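Local atomic coordinates of uncharacterized protein VP1736 (Vibrio parahaemolyticus, PDB entry 3LXQ), a protein that is of unknown function but carries a sulfatase-family domain of the alkaline phosphatase clan, built round a mixed beta sheet flanked by helices. Residues Gln177-Gly182 and Lys205-Pro210; Arg377-Tyr382 and Phe386-Arg391; Ala325-Lys330 and Pro347-Ser352. All coordinates share one frame; numbering follows the deposited sequence.

Interaction 1. Residues Gln177-Gly182 and Lys205-Pro210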
# COMPACT_ATOMS: atom_id res chain seq x y z
N GLN A 177 1.30 -15.83 -3.87
CA GLN A 177 1.99 -16.16 -2.63
C GLN A 177 2.22 -14.96 -1.75
O GLN A 177 2.16 -13.82 -2.20
CB GLN A 177 3.33 -16.87 -2.91
CG GLN A 177 4.35 -16.00 -3.62
CD GLN A 177 5.74 -16.61 -3.65
OE1 GLN A 177 5.93 -17.81 -3.43
NE2 GLN A 177 6.74 -15.77 -3.92
N PHE A 178 2.47 -15.25 -0.47
CA PHE A 178 2.82 -14.26 0.52
C PHE A 178 4.11 -14.75 1.16
O PHE A 178 4.18 -15.88 1.60
CB PHE A 178 1.71 -14.19 1.56
CG PHE A 178 2.03 -13.36 2.78
CD1 PHE A 178 2.44 -12.03 2.66
CD2 PHE A 178 1.88 -13.90 4.05
CE1 PHE A 178 2.73 -11.25 3.80
CE2 PHE A 178 2.14 -13.14 5.19
CZ PHE A 178 2.57 -11.80 5.06
N ILE A 179 5.14 -13.92 1.16
CA ILE A 179 6.38 -14.27 1.85
C ILE A 179 6.55 -13.36 3.07
O ILE A 179 6.56 -12.14 2.94
CB ILE A 179 7.64 -14.20 0.96
CG1 ILE A 179 7.44 -14.98 -0.36
CG2 ILE A 179 8.85 -14.76 1.71
CD1 ILE A 179 8.62 -14.86 -1.35
N TYR A 180 6.73 -13.99 4.22
CA TYR A 180 6.87 -13.32 5.51
C TYR A 180 7.98 -14.01 6.32
O TYR A 180 8.22 -15.20 6.15
CB TYR A 180 5.53 -13.44 6.24
CG TYR A 180 5.38 -12.62 7.49
CD1 TYR A 180 5.69 -11.26 7.50
CD2 TYR A 180 4.86 -13.19 8.66
CE1 TYR A 180 5.53 -10.51 8.64
CE2 TYR A 180 4.69 -12.44 9.81
CZ TYR A 180 5.03 -11.10 9.80
OH TYR A 180 4.87 -10.34 10.93
N GLY A 181 8.64 -13.25 7.19
CA GLY A 181 9.70 -13.78 8.04
C GLY A 181 9.28 -14.39 9.38
O GLY A 181 9.99 -15.25 9.92
N GLY A 182 8.14 -13.95 9.90
CA GLY A 182 7.62 -14.40 11.19
C GLY A 182 6.48 -15.38 11.06
O GLY A 182 6.44 -16.18 10.12
N LYS A 205 8.38 -21.08 9.58
CA LYS A 205 8.56 -22.54 9.59
C LYS A 205 9.23 -23.09 8.32
O LYS A 205 9.72 -24.22 8.32
CB LYS A 205 7.22 -23.24 9.85
CG LYS A 205 6.16 -23.02 8.78
CD LYS A 205 4.81 -23.57 9.20
CE LYS A 205 3.88 -23.70 8.00
NZ LYS A 205 2.50 -24.11 8.40
N ASN A 206 9.27 -22.28 7.26
CA ASN A 206 9.83 -22.67 5.96
C ASN A 206 11.29 -22.21 5.71
O ASN A 206 11.84 -22.49 4.64
CB ASN A 206 8.94 -22.16 4.80
CG ASN A 206 7.48 -22.58 4.92
OD1 ASN A 206 6.60 -21.76 5.15
ND2 ASN A 206 7.22 -23.88 4.77
N TYR A 207 11.90 -21.50 6.66
CA TYR A 207 13.30 -21.05 6.53
C TYR A 207 14.30 -22.04 7.13
O TYR A 207 14.38 -22.21 8.35
CB TYR A 207 13.51 -19.68 7.17
CG TYR A 207 12.83 -18.53 6.45
CD1 TYR A 207 13.56 -17.67 5.63
CD2 TYR A 207 11.46 -18.29 6.62
CE1 TYR A 207 12.94 -16.60 4.99
CE2 TYR A 207 10.83 -17.23 5.98
CZ TYR A 207 11.58 -16.39 5.16
OH TYR A 207 10.95 -15.34 4.54
N THR A 208 15.09 -22.66 6.26
CA THR A 208 16.01 -23.70 6.67
C THR A 208 17.18 -23.21 7.53
O THR A 208 17.41 -23.75 8.62
CB THR A 208 16.52 -24.52 5.46
OG1 THR A 208 16.91 -23.63 4.40
CG2 THR A 208 15.43 -25.47 4.95
N ASN A 209 17.92 -22.19 7.07
CA ASN A 209 19.14 -21.77 7.78
C ASN A 209 19.39 -20.26 7.83
O ASN A 209 20.35 -19.78 7.24
CB ASN A 209 20.39 -22.49 7.23
CG ASN A 209 20.85 -23.65 8.10
OD1 ASN A 209 20.68 -23.64 9.32
ND2 ASN A 209 21.45 -24.64 7.46
N PRO A 210 18.56 -19.52 8.59
CA PRO A 210 18.64 -18.06 8.57
C PRO A 210 19.86 -17.51 9.30
O PRO A 210 20.19 -17.97 10.39
CB PRO A 210 17.35 -17.61 9.30
CG PRO A 210 16.70 -18.89 9.84
CD PRO A 210 17.69 -20.01 9.67
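Tyr207 reaches across to Ile179, Tyr180 and Gly181, on and just beyond strand 175-180. That strand belongs to the mixed sheet of a sulfatase-family domain of the alkaline phosphatase clan. It runs parallel to strand 241-246, and Ile179 bonds through its backbone to Leu244 and Phe246. Tyr207 sits in the loop after the 3-10 segment that ends at Asn206. Its CB points toward the strand. CG lies anti to the carbonyl carbon (chi1 -69°), which directs the ring toward Tyr180 O. Further out, Tyr207 CE2 is the first ring atom to come close, 3.3 Å from Tyr180 O. This oxygen lies at the ring edge, near the ring plane. Tyr207 CE2 also comes to 4.2 Å from Gly181 CA, obliquely to the ring. Tyr207 CZ is 3.7 Å from Tyr180 O. At the tip, Tyr207 OH donates a hydrogen bond to the same oxygen, Tyr180 O, at 3.2 Å. The bond is long and bent at the acceptor. The C=O...OH angle is 106°, and the hydroxyl stands above the carbonyl plane, 67° out of it. Elsewhere the Tyr207 side chain touches Leu223 and Lys226 of helix 220-234. The side chains of Ile179 and Tyr207 cross at about a right angle. The branch methyl Ile179 CG2 touches the hydroxyl, 3.6 Å from Tyr207 OH.

Interaction 2. Residues Arg377-Tyr382 and Phe386-Arg391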
# COMPACT_ATOMS: atom_id res chain seq x y z
N ARG A 377 -5.23 13.43 -5.03
CA ARG A 377 -5.82 13.31 -3.69
C ARG A 377 -5.20 12.19 -2.87
O ARG A 377 -4.63 11.23 -3.43
CB ARG A 377 -7.35 13.13 -3.74
CG ARG A 377 -7.84 11.79 -4.33
CD ARG A 377 -7.98 10.69 -3.24
NE ARG A 377 -8.29 9.39 -3.84
CZ ARG A 377 -7.39 8.52 -4.30
NH1 ARG A 377 -6.08 8.78 -4.21
NH2 ARG A 377 -7.80 7.37 -4.84
N ALA A 378 -5.34 12.32 -1.56
CA ALA A 378 -4.98 11.27 -0.61
C ALA A 378 -6.02 11.21 0.49
O ALA A 378 -6.35 12.25 1.14
CB ALA A 378 -3.58 11.53 -0.01
N MSE A 379 -6.55 10.02 0.71
CA MSE A 379 -7.39 9.76 1.87
C MSE A 379 -6.52 9.21 2.98
O MSE A 379 -5.70 8.33 2.74
CB MSE A 379 -8.47 8.72 1.54
CG MSE A 379 -9.16 8.95 0.22
SE MSE A 379 -10.63 7.65 0.15
CE MSE A 379 -10.66 7.34 -1.81
N MSE A 380 -6.70 9.70 4.19
CA MSE A 380 -6.00 9.11 5.32
C MSE A 380 -6.81 9.05 6.61
O MSE A 380 -7.55 9.98 6.96
CB MSE A 380 -4.58 9.67 5.48
CG MSE A 380 -4.47 11.15 5.61
SE MSE A 380 -2.91 11.94 4.71
CE MSE A 380 -3.97 13.27 3.77
N GLN A 381 -6.72 7.89 7.27
CA GLN A 381 -7.47 7.62 8.49
C GLN A 381 -6.51 7.53 9.64
O GLN A 381 -5.64 6.66 9.66
CB GLN A 381 -8.23 6.30 8.37
CG GLN A 381 -9.22 6.05 9.49
CD GLN A 381 -10.59 6.67 9.21
OE1 GLN A 381 -11.09 6.60 8.09
NE2 GLN A 381 -11.21 7.25 10.25
N TYR A 382 -6.68 8.44 10.60
CA TYR A 382 -5.92 8.42 11.83
C TYR A 382 -6.88 8.07 12.97
O TYR A 382 -7.55 8.95 13.53
CB TYR A 382 -5.22 9.78 12.08
CG TYR A 382 -4.39 9.81 13.34
CD1 TYR A 382 -3.17 9.13 13.40
CD2 TYR A 382 -4.82 10.51 14.47
CE1 TYR A 382 -2.40 9.14 14.55
CE2 TYR A 382 -4.05 10.53 15.63
CZ TYR A 382 -2.84 9.84 15.66
OH TYR A 382 -2.06 9.84 16.77
N PHE A 386 -10.82 11.05 9.73
CA PHE A 386 -10.61 10.84 8.30
C PHE A 386 -10.22 12.14 7.64
O PHE A 386 -10.87 13.18 7.84
CB PHE A 386 -11.88 10.29 7.63
CG PHE A 386 -11.77 10.12 6.12
CD1 PHE A 386 -12.13 11.16 5.25
CD2 PHE A 386 -11.32 8.92 5.57
CE1 PHE A 386 -12.03 10.99 3.84
CE2 PHE A 386 -11.23 8.74 4.19
CZ PHE A 386 -11.58 9.78 3.32
N GLY A 387 -9.15 12.08 6.86
CA GLY A 387 -8.65 13.23 6.13
C GLY A 387 -8.65 13.05 4.63
O GLY A 387 -8.36 11.96 4.12
N TYR A 388 -9.00 14.11 3.92
CA TYR A 388 -9.00 14.13 2.46
C TYR A 388 -8.12 15.29 1.99
O TYR A 388 -8.47 16.48 2.13
CB TYR A 388 -10.43 14.25 1.91
CG TYR A 388 -10.60 13.77 0.46
CD1 TYR A 388 -10.87 12.43 0.17
CD2 TYR A 388 -10.49 14.67 -0.60
CE1 TYR A 388 -11.04 12.00 -1.17
CE2 TYR A 388 -10.65 14.26 -1.91
CZ TYR A 388 -10.92 12.93 -2.19
OH TYR A 388 -11.07 12.55 -3.48
N LEU A 389 -6.95 14.93 1.49
CA LEU A 389 -5.95 15.87 1.00
C LEU A 389 -6.04 16.00 -0.52
O LEU A 389 -6.04 14.99 -1.25
CB LEU A 389 -4.54 15.42 1.42
CG LEU A 389 -3.35 16.30 0.99
CD1 LEU A 389 -3.28 17.63 1.77
CD2 LEU A 389 -2.02 15.55 1.07
N THR A 390 -6.15 17.24 -0.99
CA THR A 390 -6.02 17.57 -2.42
C THR A 390 -5.01 18.72 -2.57
O THR A 390 -4.50 19.24 -1.58
CB THR A 390 -7.38 18.00 -3.04
OG1 THR A 390 -7.64 19.37 -2.71
CG2 THR A 390 -8.53 17.13 -2.53
N ARG A 391 -4.72 19.11 -3.80
CA ARG A 391 -3.73 20.16 -4.03
C ARG A 391 -4.18 21.52 -3.50
O ARG A 391 -3.35 22.41 -3.29
CB ARG A 391 -3.40 20.26 -5.52
CG ARG A 391 -2.41 19.21 -6.00
CD ARG A 391 -1.02 19.46 -5.44
NE ARG A 391 -0.08 18.41 -5.84
CZ ARG A 391 1.20 18.37 -5.49
NH1 ARG A 391 1.97 17.37 -5.93
NH2 ARG A 391 1.73 19.31 -4.72
O HOH W 1 -11.06 10.00 -4.55
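Met379 touches both Phe386 and Tyr388 of the neighbouring strand. Both methionines here are selenomethionine. The Met379 SE sits at the Phe386 edge, 5.2 Å from the ring centroid, in a Met-aromatic contact. Met379 CB meets Phe386 CZ, while Met379 CG runs beside the other ring, 3.8 Å from Tyr388 CE1. Gln381 comes to the Phe386 ring from another part of its edge: Gln381 OE1 lies in the ring plane, 3.4 Å from Phe386 CD2. The Gln381 side chain bends at chi2 (87°), and its NE2 bonds to Tyr45 OH. Asn431 of helix 422-441 packs on Met379 and Tyr388, and Ala432 packs on Phe386.

The two strands form an antiparallel beta hairpin at one edge of a five-stranded sheet. Its tightly packed part is the run of hydrogen-bonded pairs, Ala378 with Leu389 and Met380 with Gly387, joined by four backbone bonds. The shortest runs from Gly387 N to Met380 O, at 2.6 Å. On the face of Ala378, Met380 and Leu389, Tyr127 packs on all three residues. Met380 CE comes unusually close to Leu389 CB, so its exact placing is doubtful.

At the Arg377 end, water enters the contact. The guanidinium and the Tyr388 ring stand nearly perpendicular, their planes 87° apart. The aliphatic part of Arg377 touches the phenol, with Arg377 CG 3.4 Å from Tyr388 OH. A water joins the two polar ends, 2.9 Å from Arg377 NE and 2.8 Å from Tyr388 OH. Arg377 NH2 turns to a salt bridge with Asp345.

Interaction 3. Residues Ala325-Lys330 and Pro347-Ser352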
# COMPACT_ATOMS: atom_id res chain seq x y z
N ALA A 325 7.29 5.23 -2.29
CA ALA A 325 6.75 4.23 -3.19
C ALA A 325 7.62 4.27 -4.42
O ALA A 325 7.92 5.35 -4.92
CB ALA A 325 5.29 4.52 -3.55
N LEU A 326 8.03 3.10 -4.88
CA LEU A 326 8.91 2.98 -6.03
C LEU A 326 8.46 1.82 -6.88
O LEU A 326 8.30 0.71 -6.39
CB LEU A 326 10.35 2.74 -5.56
CG LEU A 326 11.60 2.73 -6.46
CD1 LEU A 326 12.16 1.33 -6.57
CD2 LEU A 326 11.42 3.35 -7.84
N ILE A 327 8.23 2.08 -8.17
CA ILE A 327 7.97 1.00 -9.09
C ILE A 327 9.21 0.89 -9.97
O ILE A 327 9.67 1.87 -10.56
CB ILE A 327 6.69 1.21 -9.91
CG1 ILE A 327 5.45 1.26 -8.99
CG2 ILE A 327 6.54 0.11 -10.97
CD1 ILE A 327 4.14 1.59 -9.72
N ILE A 328 9.75 -0.31 -10.04
CA ILE A 328 11.02 -0.54 -10.70
C ILE A 328 10.94 -1.86 -11.46
O ILE A 328 10.23 -2.80 -11.05
CB ILE A 328 12.20 -0.49 -9.69
CG1 ILE A 328 13.56 -0.53 -10.41
CG2 ILE A 328 12.07 -1.57 -8.61
CD1 ILE A 328 14.74 -0.08 -9.54
N GLY A 329 11.64 -1.91 -12.58
CA GLY A 329 11.64 -3.09 -13.42
C GLY A 329 12.16 -2.69 -14.77
O GLY A 329 12.18 -1.50 -15.10
N LYS A 330 12.58 -3.69 -15.54
CA LYS A 330 12.95 -3.51 -16.94
C LYS A 330 11.80 -2.86 -17.70
O LYS A 330 10.63 -3.22 -17.51
CB LYS A 330 13.30 -4.86 -17.56
N PRO A 347 -2.64 -0.95 -6.50
CA PRO A 347 -3.05 -2.16 -7.22
C PRO A 347 -3.60 -1.92 -8.63
O PRO A 347 -3.22 -2.66 -9.51
CB PRO A 347 -4.12 -2.80 -6.32
CG PRO A 347 -4.09 -2.07 -5.04
CD PRO A 347 -3.18 -0.89 -5.13
N PRO A 348 -4.50 -0.91 -8.84
CA PRO A 348 -4.91 -0.60 -10.23
C PRO A 348 -3.75 -0.20 -11.14
O PRO A 348 -3.71 -0.60 -12.32
CB PRO A 348 -5.90 0.58 -10.08
CG PRO A 348 -6.03 0.84 -8.59
CD PRO A 348 -5.35 -0.23 -7.84
N THR A 349 -2.80 0.58 -10.61
CA THR A 349 -1.59 0.93 -11.36
C THR A 349 -0.75 -0.30 -11.75
O THR A 349 -0.32 -0.43 -12.91
CB THR A 349 -0.73 1.94 -10.59
OG1 THR A 349 -1.51 3.11 -10.27
CG2 THR A 349 0.51 2.36 -11.39
N LEU A 350 -0.55 -1.20 -10.80
CA LEU A 350 0.32 -2.36 -11.01
C LEU A 350 -0.28 -3.36 -12.00
O LEU A 350 0.44 -3.88 -12.87
CB LEU A 350 0.66 -3.04 -9.67
CG LEU A 350 1.46 -2.19 -8.67
CD1 LEU A 350 1.29 -2.70 -7.25
CD2 LEU A 350 2.94 -2.10 -9.05
N LEU A 351 -1.59 -3.63 -11.88
CA LEU A 351 -2.29 -4.49 -12.85
C LEU A 351 -2.13 -3.97 -14.27
O LEU A 351 -1.97 -4.74 -15.23
CB LEU A 351 -3.78 -4.60 -12.52
CG LEU A 351 -4.23 -5.42 -11.31
CD1 LEU A 351 -5.74 -5.47 -11.30
CD2 LEU A 351 -3.63 -6.84 -11.29
N SER A 352 -2.18 -2.65 -14.40
CA SER A 352 -2.08 -1.99 -15.68
C SER A 352 -0.67 -2.17 -16.23
O SER A 352 -0.50 -2.40 -17.43
CB SER A 352 -2.45 -0.51 -15.55
OG SER A 352 -2.66 0.10 -16.81
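Ile327, Leu350 and Thr349 make this small apolar contact between strand 322-328 and helix 346-353. Ile327 points from the strand toward the helix. Its CG1 lies anti to the carbonyl carbon (chi1 -62°), and the chain is extended beyond it (chi2 175°). This carries CD1 out to the helix, where it meets two neighbouring residues. Ile327 CD1 is 3.9 Å from Leu350 CD2 and 4.1 Å from Thr349 CG2. Leu350 touches through its CD2 branch, which also comes to 4.2 Å from Ile327 CG1. Both helix side chains meet Ile327 obliquely. The contact packs one helix against the mixed sheet of the sulfatase-family domain. Phe123 of strand 121-127 and Ile299 and Ile301 of strand 298-304 also pack on Ile327. Thr349 splits its two branches between different tasks. Its methyl faces the strand, while OG1 bonds to Asp345 O, and also to Arg365 O and Leu367 N, away from the apolar contact. Only aliphatic carbons touch across the contact, so van der Waals packing and burial of apolar surface hold it, with no directional bond between the two segments.

Overall arrangement
All three contacts are buried, but they differ in chemistry. Interactions 1 and 3 reach the same mixed sheet, through strands 175-180 and 322-328. Interaction 1 is farther from the chain centre, about 21 Å against about 11 Å between centres, and ties a partly exposed loop tyrosine to strand 175-180 with one polar bond. Interaction 3, deeper in the domain, is purely apolar. Interaction 2 belongs to a separate antiparallel sheet, and lies on the opposite side of the chain centre from interaction 1. It joins adjacent strands by backbone bonds, side-chain packing and a bridging water, and buries far more surface than the others. Asp345 bonds to both Arg377 and Thr349, linking interactions 2 and 3.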